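Local coordinates for probable outer membrane protein (Pseudomonas aeruginosa, PDB 3DWO) that probably carries long-chain fatty acids or other hydrophobic compounds across the outer membrane, as a beta-barrel channel of the FadL family, at residues T85-A91 with T125-K131; N238-G242 with A278-L282; G132-A136 with K412-Q416. One frame throughout, in Å; residues are numbered along the deposited sequence.

In the fold
Following the chain from the N terminus, interaction 1 comes first. It joins the loop after strand 44-63 to the loop after strand 110-125, and so closes over the hairpin of strands 93-105 and 110-125. Interaction 3 opens at the next residue, Gly132, but closes only at 412-416, in the loop between strands 395-411 and 423-441. Interaction 2 falls wholly within that long span. It pairs strand 226-248 with strand 275-281 and closes a 35-residue span that holds helices 253-259 and 262-266. Interactions 1 and 3 touch: Trp130 of the first bonds to Ala136 of the other. Interaction 2 stands apart, its nearest atoms about 13 Å from those of interaction 3.

Interaction 1: residues T85-A91 with T125-K131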
loop_
_atom_site.group_PDB
_atom_site.type_symbol
_atom_site.label_atom_id
_atom_site.label_comp_id
_atom_site.label_asym_id
_atom_site.label_seq_id
_atom_site.Cartn_x
_atom_site.Cartn_y
_atom_site.Cartn_z
ATOM N N THR A 85 1.815 23.079 -19.413
ATOM C CA THR A 85 1.677 21.863 -18.633
ATOM C C THR A 85 3.074 21.362 -18.293
ATOM O O THR A 85 4.049 22.053 -18.556
ATOM C CB THR A 85 0.856 20.789 -19.397
ATOM O OG1 THR A 85 0.634 19.667 -18.535
ATOM C CG2 THR A 85 1.584 20.337 -20.658
ATOM N N ASN A 86 3.184 20.173 -17.715
ATOM C CA ASN A 86 4.489 19.652 -17.322
ATOM C C ASN A 86 4.445 18.142 -17.100
ATOM O O ASN A 86 3.391 17.513 -17.241
ATOM C CB ASN A 86 4.941 20.353 -16.038
ATOM C CG ASN A 86 3.965 20.129 -14.887
ATOM O OD1 ASN A 86 3.832 19.017 -14.392
ATOM N ND2 ASN A 86 3.275 21.181 -14.472
ATOM N N ASP A 87 5.589 17.573 -16.724
ATOM C CA ASP A 87 5.714 16.133 -16.505
ATOM C C ASP A 87 5.259 15.600 -15.148
ATOM O O ASP A 87 5.467 14.429 -14.840
ATOM C CB ASP A 87 7.164 15.701 -16.745
ATOM C CG ASP A 87 8.123 16.220 -15.674
ATOM O OD1 ASP A 87 9.337 15.949 -15.796
ATOM O OD2 ASP A 87 7.676 16.885 -14.712
ATOM N N GLY A 88 4.659 16.454 -14.327
ATOM C CA GLY A 88 4.199 15.998 -13.032
ATOM C C GLY A 88 5.158 16.267 -11.891
ATOM O O GLY A 88 4.740 16.325 -10.740
ATOM N N GLY A 89 6.438 16.438 -12.204
ATOM C CA GLY A 89 7.426 16.701 -11.170
ATOM C C GLY A 89 7.690 15.466 -10.330
ATOM O O GLY A 89 7.394 14.343 -10.745
ATOM N N GLN A 90 8.250 15.675 -9.145
ATOM C CA GLN A 90 8.546 14.590 -8.211
ATOM C C GLN A 90 7.266 14.300 -7.396
ATOM O O GLN A 90 6.846 15.107 -6.561
ATOM C CB GLN A 90 9.699 15.022 -7.296
ATOM C CG GLN A 90 9.907 14.143 -6.071
ATOM C CD GLN A 90 10.192 12.705 -6.430
ATOM O OE1 GLN A 90 9.536 11.795 -5.935
ATOM N NE2 GLN A 90 11.178 12.493 -7.296
ATOM N N ALA A 91 6.651 13.149 -7.647
ATOM C CA ALA A 91 5.407 12.770 -6.982
ATOM C C ALA A 91 5.595 11.900 -5.740
ATOM O O ALA A 91 4.615 11.472 -5.117
ATOM C CB ALA A 91 4.494 12.054 -7.988
ATOM N N THR A 125 1.703 12.441 -5.443
ATOM C CA THR A 125 1.123 13.756 -5.668
ATOM C C THR A 125 1.772 14.418 -6.877
ATOM O O THR A 125 2.917 14.863 -6.816
ATOM C CB THR A 125 1.292 14.669 -4.420
ATOM O OG1 THR A 125 2.683 14.821 -4.103
ATOM C CG2 THR A 125 0.581 14.066 -3.222
ATOM N N TRP A 126 1.038 14.472 -7.981
ATOM C CA TRP A 126 1.554 15.076 -9.201
ATOM C C TRP A 126 1.141 16.537 -9.256
ATOM O O TRP A 126 0.092 16.914 -8.725
ATOM C CB TRP A 126 1.004 14.358 -10.436
ATOM C CG TRP A 126 1.228 12.873 -10.418
ATOM C CD1 TRP A 126 0.392 11.916 -9.907
ATOM C CD2 TRP A 126 2.391 12.181 -10.889
ATOM N NE1 TRP A 126 0.968 10.668 -10.031
ATOM C CE2 TRP A 126 2.195 10.805 -10.629
ATOM C CE3 TRP A 126 3.583 12.593 -11.503
ATOM C CZ2 TRP A 126 3.151 9.835 -10.962
ATOM C CZ3 TRP A 126 4.538 11.625 -11.836
ATOM C CH2 TRP A 126 4.314 10.261 -11.562
ATOM N N ASP A 127 1.968 17.359 -9.891
ATOM C CA ASP A 127 1.659 18.772 -10.026
ATOM C C ASP A 127 0.250 18.837 -10.621
ATOM O O ASP A 127 -0.036 18.178 -11.613
ATOM C CB ASP A 127 2.677 19.441 -10.950
ATOM C CG ASP A 127 2.423 20.921 -11.113
ATOM O OD1 ASP A 127 1.548 21.302 -11.925
ATOM O OD2 ASP A 127 3.095 21.708 -10.411
ATOM N N PRO A 128 -0.643 19.633 -10.018
ATOM C CA PRO A 128 -2.041 19.811 -10.439
ATOM C C PRO A 128 -2.293 20.100 -11.909
ATOM O O PRO A 128 -3.326 19.724 -12.449
ATOM C CB PRO A 128 -2.528 20.951 -9.548
ATOM C CG PRO A 128 -1.709 20.770 -8.310
ATOM C CD PRO A 128 -0.338 20.514 -8.877
ATOM N N ASN A 129 -1.357 20.775 -12.562
ATOM C CA ASN A 129 -1.556 21.092 -13.960
ATOM C C ASN A 129 -0.714 20.249 -14.910
ATOM O O ASN A 129 -0.518 20.631 -16.064
ATOM C CB ASN A 129 -1.286 22.579 -14.202
ATOM C CG ASN A 129 -2.237 23.174 -15.216
ATOM O OD1 ASN A 129 -3.463 23.121 -15.039
ATOM N ND2 ASN A 129 -1.689 23.732 -16.293
ATOM N N TRP A 130 -0.240 19.094 -14.440
ATOM C CA TRP A 130 0.581 18.238 -15.288
ATOM C C TRP A 130 -0.233 17.581 -16.408
ATOM O O TRP A 130 -1.458 17.515 -16.348
ATOM C CB TRP A 130 1.331 17.180 -14.449
ATOM C CG TRP A 130 0.560 15.942 -14.071
ATOM C CD1 TRP A 130 -0.583 15.872 -13.316
ATOM C CD2 TRP A 130 0.920 14.589 -14.374
ATOM N NE1 TRP A 130 -0.947 14.561 -13.128
ATOM C CE2 TRP A 130 -0.043 13.752 -13.767
ATOM C CE3 TRP A 130 1.966 14.001 -15.100
ATOM C CZ2 TRP A 130 0.008 12.354 -13.863
ATOM C CZ3 TRP A 130 2.017 12.611 -15.196
ATOM C CH2 TRP A 130 1.041 11.804 -14.579
ATOM N N LYS A 131 0.471 17.105 -17.429
ATOM C CA LYS A 131 -0.146 16.498 -18.603
ATOM C C LYS A 131 -1.026 15.284 -18.323
ATOM O O LYS A 131 -1.873 14.932 -19.140
ATOM C CB LYS A 131 0.933 16.114 -19.611
ATOM C CG LYS A 131 1.825 14.959 -19.166
ATOM C CD LYS A 131 2.903 14.661 -20.221
ATOM C CE LYS A 131 3.922 15.793 -20.317
ATOM N NZ LYS A 131 4.957 15.533 -21.358
HETATM O O HOH W 1 5.673 14.958 -4.293
#
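Asn86 ND2 donates to Asp127 OD1 at 3.1 Å, within its own amide plane but from above the carboxylate. Asn129 N reaches the same oxygen from the opposite face, so two donors grip it. This second bond is an Asx turn at the start of the type I turn Asp127-Trp130. Asn86 CG lies between its backbone N and carbonyl carbon (chi1 60°). From there OD1 turns back to accept from Gly88 N at 2.7 Å, another Asx turn. Thr85 OG1 donates to Asn129 O at 2.9 Å, on a lone pair in the carbonyl plane. Three backbone bonds run beside these: Lys131 N to Asn86 O, Asp127 N to Gly88 O and Thr125 N to Ala91 O.

The packing centres on two indoles. Ala91 CB sits over one face of Trp126, 3.5 Å from the centroid of its six-membered ring, a CH-pi contact. Trp130 CH2 covers the opposite face. Gly88 CA meets the edge of Trp126, 3.8 Å from CE3, and lies 3.6 Å from Trp130 CE3.

The contact joins two inter-strand loops of the beta barrel. Strand 44-63 packs against Trp126 through Ile56 and Tyr58. Tyr58 also meets Trp130 edge-to-face. Lys131 NZ bonds to Gly60 O on that strand.

Interaction 2: residues N238-G242 with A278-L282. With SO4 (sulfate ion), chain B.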
loop_
_atom_site.group_PDB
_atom_site.type_symbol
_atom_site.label_atom_id
_atom_site.label_comp_id
_atom_site.label_asym_id
_atom_site.label_seq_id
_atom_site.Cartn_x
_atom_site.Cartn_y
_atom_site.Cartn_z
ATOM N N ASN A 238 -13.629 -3.922 3.415
ATOM C CA ASN A 238 -13.372 -2.540 3.775
ATOM C C ASN A 238 -14.056 -1.542 2.831
ATOM O O ASN A 238 -13.497 -1.151 1.804
ATOM C CB ASN A 238 -11.844 -2.376 3.776
ATOM C CG ASN A 238 -11.376 -1.081 4.394
ATOM O OD1 ASN A 238 -12.022 -0.516 5.280
ATOM N ND2 ASN A 238 -10.221 -0.613 3.941
ATOM N N LYS A 239 -15.274 -1.144 3.189
ATOM C CA LYS A 239 -16.034 -0.188 2.397
ATOM C C LYS A 239 -15.788 1.207 2.953
ATOM O O LYS A 239 -16.291 1.556 4.022
ATOM C CB LYS A 239 -17.525 -0.515 2.462
ATOM C CG LYS A 239 -18.422 0.460 1.714
ATOM C CD LYS A 239 -19.862 -0.044 1.731
ATOM C CE LYS A 239 -20.812 0.906 1.026
ATOM N NZ LYS A 239 -22.208 0.371 1.055
ATOM N N LEU A 240 -15.001 1.996 2.228
ATOM C CA LEU A 240 -14.676 3.352 2.646
ATOM C C LEU A 240 -15.873 4.273 2.431
ATOM O O LEU A 240 -16.570 4.188 1.415
ATOM C CB LEU A 240 -13.461 3.862 1.859
ATOM C CG LEU A 240 -12.062 3.364 2.257
ATOM C CD1 LEU A 240 -12.080 1.899 2.638
ATOM C CD2 LEU A 240 -11.105 3.605 1.096
ATOM N N LYS A 241 -16.108 5.151 3.398
ATOM C CA LYS A 241 -17.221 6.077 3.325
ATOM C C LYS A 241 -16.751 7.485 3.630
ATOM O O LYS A 241 -15.855 7.687 4.449
ATOM C CB LYS A 241 -18.311 5.660 4.316
ATOM C CG LYS A 241 -18.772 4.220 4.124
ATOM C CD LYS A 241 -19.785 3.817 5.175
ATOM C CE LYS A 241 -19.828 2.306 5.323
ATOM N NZ LYS A 241 -18.503 1.742 5.744
ATOM N N GLY A 242 -17.374 8.451 2.968
ATOM C CA GLY A 242 -17.013 9.843 3.148
ATOM C C GLY A 242 -17.775 10.748 2.188
ATOM O O GLY A 242 -19.002 10.672 2.100
ATOM N N ALA A 278 -20.262 9.773 -0.273
ATOM C CA ALA A 278 -19.726 8.774 -1.190
ATOM C C ALA A 278 -19.132 7.558 -0.498
ATOM O O ALA A 278 -18.885 7.570 0.704
ATOM C CB ALA A 278 -18.659 9.424 -2.062
ATOM N N SER A 279 -18.888 6.512 -1.279
ATOM C CA SER A 279 -18.281 5.291 -0.757
ATOM C C SER A 279 -17.438 4.639 -1.850
ATOM O O SER A 279 -17.578 4.958 -3.031
ATOM C CB SER A 279 -19.354 4.305 -0.281
ATOM O OG SER A 279 -20.088 3.788 -1.375
ATOM N N ALA A 280 -16.562 3.727 -1.444
ATOM C CA ALA A 280 -15.705 3.015 -2.368
ATOM C C ALA A 280 -15.097 1.831 -1.631
ATOM O O ALA A 280 -14.456 2.009 -0.594
ATOM C CB ALA A 280 -14.598 3.943 -2.887
ATOM N N ARG A 281 -15.315 0.623 -2.146
ATOM C CA ARG A 281 -14.752 -0.567 -1.517
ATOM C C ARG A 281 -13.258 -0.607 -1.798
ATOM O O ARG A 281 -12.817 -0.263 -2.895
ATOM C CB ARG A 281 -15.369 -1.856 -2.076
ATOM C CG ARG A 281 -16.831 -2.076 -1.747
ATOM C CD ARG A 281 -17.147 -3.570 -1.751
ATOM N NE ARG A 281 -16.572 -4.224 -0.581
ATOM C CZ ARG A 281 -17.188 -4.321 0.593
ATOM N NH1 ARG A 281 -18.409 -3.816 0.748
ATOM N NH2 ARG A 281 -16.577 -4.900 1.620
ATOM N N LEU A 282 -12.488 -1.027 -0.801
ATOM C CA LEU A 282 -11.040 -1.142 -0.931
ATOM C C LEU A 282 -10.624 -2.220 0.069
ATOM O O LEU A 282 -9.938 -1.949 1.056
ATOM C CB LEU A 282 -10.368 0.197 -0.611
ATOM C CG LEU A 282 -8.942 0.491 -1.110
ATOM C CD1 LEU A 282 -7.962 -0.474 -0.488
ATOM C CD2 LEU A 282 -8.881 0.382 -2.619
HETATM S S SO4 B . -20.581 -2.308 -2.358
HETATM O O1 SO4 B . -21.794 -3.029 -2.793
HETATM O O2 SO4 B . -19.482 -2.602 -3.298
HETATM O O3 SO4 B . -20.220 -2.762 -1.003
HETATM O O4 SO4 B . -20.834 -0.854 -2.347
#
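Strands 239-242 and 278-281 run antiparallel at 162°, with axes 4.4 Å apart, as neighbours in the beta-barrel fold. Leu240 with Ala280 and Gly242 with Ala278 are hydrogen-bonded pairs. Lys239 with Arg281 and Lys241 with Ser279 are non-hydrogen-bonded pairs. Beyond the strand ends, Leu282 N donates to Asn238 O at 2.8 Å.

Asn238 adds a side-chain bond here: ND2 gives to Leu282 O at 3.2 Å, from above the carbonyl plane. Its OD1 accepts from Asn209 ND2 on the neighbouring strand 201-220. Leu240 lies on the face with Ala280, and its CD2 meets Leu282 CB at 3.9 Å. A bound C8E detergent molecule touches both Leu240 and Ala280.

Lys239, Lys241, Ser279 and Arg281 point to the other face. Lys241 bends at its last torsion (chi4 60°), which brings NZ back to Lys239 O. Lys239 is fully extended and passes Ser279 OG with its CE. The Arg281 chain bends at chi3 (73°), so that Lys239 CB lies over one face of the guanidinium. NH2 forms a salt bridge with Asp283. At the guanidinium edge, Arg281 NH1 donates in plane to O3 of a sulfate, probably from the crystallisation liquor, at 2.7 Å.

Interaction 3: residues G132-A136 with K412-Q416; sequences GRDFA and KTVNQ
Asn415 and Phe135 carry this contact by stacking amide on ring. The two planes are 13° apart, and the side chains run past each other in opposite directions. Asn415 ND2 stands 3.3 Å above the ring plane, over its centre. The amide carbon, Asn415 CG, lies 3.3 Å from Phe135 CE2. Asn415 OD1 is on the same side of the ring but out past its rim, 3.4 Å from Phe135 CD2. Phe135 CG is anti to its carbonyl carbon (chi1 -64°), which leaves one ring face against the Asn415 amide.

One hydrogen bond joins the segments. Asn415 ND2 donates to Asp134 O at 3.0 Å, with an N-H...O angle of 147°. The donor stands well above the carbonyl plane, not on a lone pair. Asp134 O also accepts from Gln175 NE2. The Asp134 carboxylate turns to another partner, Asn176.

Van der Waals packing completes the contact. Thr413 CG2 comes within 3.5 Å of Phe135 CD2. The hydroxyl of Thr413 bonds instead to Arg369 O. The backbone carbon of Val414 lies near the ring plane, at its edge. Leu424 of strand 423-441 touches both Phe135 and Thr413, so the loop after strand 110-125 and the loop after strand 395-411 pack together beside that strand.

The buried amide is thus held in two ways. Its flat face rests on an aromatic ring, while one N-H is spent on a backbone carbonyl. Together they probably limit the rotation of the amide. One side chain therefore serves the two loops both as a stacking surface and as the donor of their single direct hydrogen bond.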
loop_
_atom_site.group_PDB
_atom_site.type_symbol
_atom_site.label_atom_id
_atom_site.label_comp_id
_atom_site.label_asym_id
_atom_site.label_seq_id
_atom_site.Cartn_x
_atom_site.Cartn_y
_atom_site.Cartn_z
ATOM N N GLY A 132 -0.809 14.636 -17.187
ATOM C CA GLY A 132 -1.618 13.482 -16.841
ATOM C C GLY A 132 -2.684 13.794 -15.802
ATOM O O GLY A 132 -3.214 12.880 -15.173
ATOM N N ARG A 133 -3.020 15.071 -15.627
ATOM C CA ARG A 133 -4.014 15.465 -14.621
ATOM C C ARG A 133 -5.402 14.841 -14.791
ATOM O O ARG A 133 -6.153 14.733 -13.813
ATOM C CB ARG A 133 -4.134 16.999 -14.549
ATOM C CG ARG A 133 -4.619 17.682 -15.823
ATOM C CD ARG A 133 -4.622 19.198 -15.655
ATOM N NE ARG A 133 -5.043 19.907 -16.865
ATOM C CZ ARG A 133 -4.313 19.997 -17.973
ATOM N NH1 ARG A 133 -3.117 19.426 -18.032
ATOM N NH2 ARG A 133 -4.785 20.654 -19.026
ATOM N N ASP A 134 -5.755 14.434 -16.010
ATOM C CA ASP A 134 -7.065 13.809 -16.231
ATOM C C ASP A 134 -7.093 12.390 -15.658
ATOM O O ASP A 134 -8.148 11.769 -15.584
ATOM C CB ASP A 134 -7.417 13.721 -17.724
ATOM C CG ASP A 134 -7.747 15.078 -18.351
ATOM O OD1 ASP A 134 -7.897 16.083 -17.621
ATOM O OD2 ASP A 134 -7.863 15.129 -19.600
ATOM N N PHE A 135 -5.932 11.878 -15.266
ATOM C CA PHE A 135 -5.836 10.528 -14.717
ATOM C C PHE A 135 -5.540 10.518 -13.231
ATOM O O PHE A 135 -5.977 9.612 -12.516
ATOM C CB PHE A 135 -4.743 9.727 -15.433
ATOM C CG PHE A 135 -5.024 9.488 -16.890
ATOM C CD1 PHE A 135 -4.758 10.471 -17.834
ATOM C CD2 PHE A 135 -5.577 8.285 -17.312
ATOM C CE1 PHE A 135 -5.041 10.260 -19.187
ATOM C CE2 PHE A 135 -5.864 8.061 -18.658
ATOM C CZ PHE A 135 -5.594 9.055 -19.596
ATOM N N ALA A 136 -4.793 11.514 -12.766
ATOM C CA ALA A 136 -4.457 11.584 -11.355
ATOM C C ALA A 136 -3.715 12.845 -10.968
ATOM O O ALA A 136 -2.935 13.404 -11.750
ATOM C CB ALA A 136 -3.619 10.376 -10.961
ATOM N N LYS A 412 0.247 3.045 -20.166
ATOM C CA LYS A 412 -0.485 3.124 -21.424
ATOM C C LYS A 412 -1.945 3.374 -21.105
ATOM O O LYS A 412 -2.831 2.998 -21.867
ATOM C CB LYS A 412 -0.360 1.799 -22.175
ATOM C CG LYS A 412 1.068 1.369 -22.482
ATOM C CD LYS A 412 1.670 2.188 -23.615
ATOM C CE LYS A 412 2.977 1.562 -24.097
ATOM N NZ LYS A 412 3.538 2.270 -25.284
ATOM N N THR A 413 -2.176 4.017 -19.967
ATOM C CA THR A 413 -3.513 4.312 -19.473
ATOM C C THR A 413 -4.466 4.998 -20.450
ATOM O O THR A 413 -4.121 5.988 -21.090
ATOM C CB THR A 413 -3.428 5.179 -18.206
ATOM O OG1 THR A 413 -2.245 4.831 -17.475
ATOM C CG2 THR A 413 -4.644 4.941 -17.316
ATOM N N VAL A 414 -5.671 4.452 -20.549
ATOM C CA VAL A 414 -6.708 5.003 -21.405
ATOM C C VAL A 414 -7.898 5.308 -20.488
ATOM O O VAL A 414 -8.280 4.471 -19.673
ATOM C CB VAL A 414 -7.131 3.980 -22.495
ATOM C CG1 VAL A 414 -8.343 4.484 -23.260
ATOM C CG2 VAL A 414 -5.973 3.743 -23.466
ATOM N N ASN A 415 -8.461 6.509 -20.597
ATOM C CA ASN A 415 -9.615 6.874 -19.774
ATOM C C ASN A 415 -10.920 6.507 -20.480
ATOM O O ASN A 415 -11.060 6.721 -21.678
ATOM C CB ASN A 415 -9.635 8.382 -19.479
ATOM C CG ASN A 415 -9.038 8.728 -18.120
ATOM O OD1 ASN A 415 -8.979 7.879 -17.223
ATOM N ND2 ASN A 415 -8.610 9.988 -17.955
ATOM N N GLN A 416 -11.872 5.963 -19.729
ATOM C CA GLN A 416 -13.165 5.607 -20.288
ATOM C C GLN A 416 -13.886 6.889 -20.732
ATOM O O GLN A 416 -13.447 7.999 -20.412
ATOM C CB GLN A 416 -13.996 4.871 -19.236
ATOM C CG GLN A 416 -14.133 5.642 -17.928
ATOM C CD GLN A 416 -14.921 4.872 -16.900
ATOM O OE1 GLN A 416 -16.156 4.789 -16.973
ATOM N NE2 GLN A 416 -14.213 4.277 -15.945
#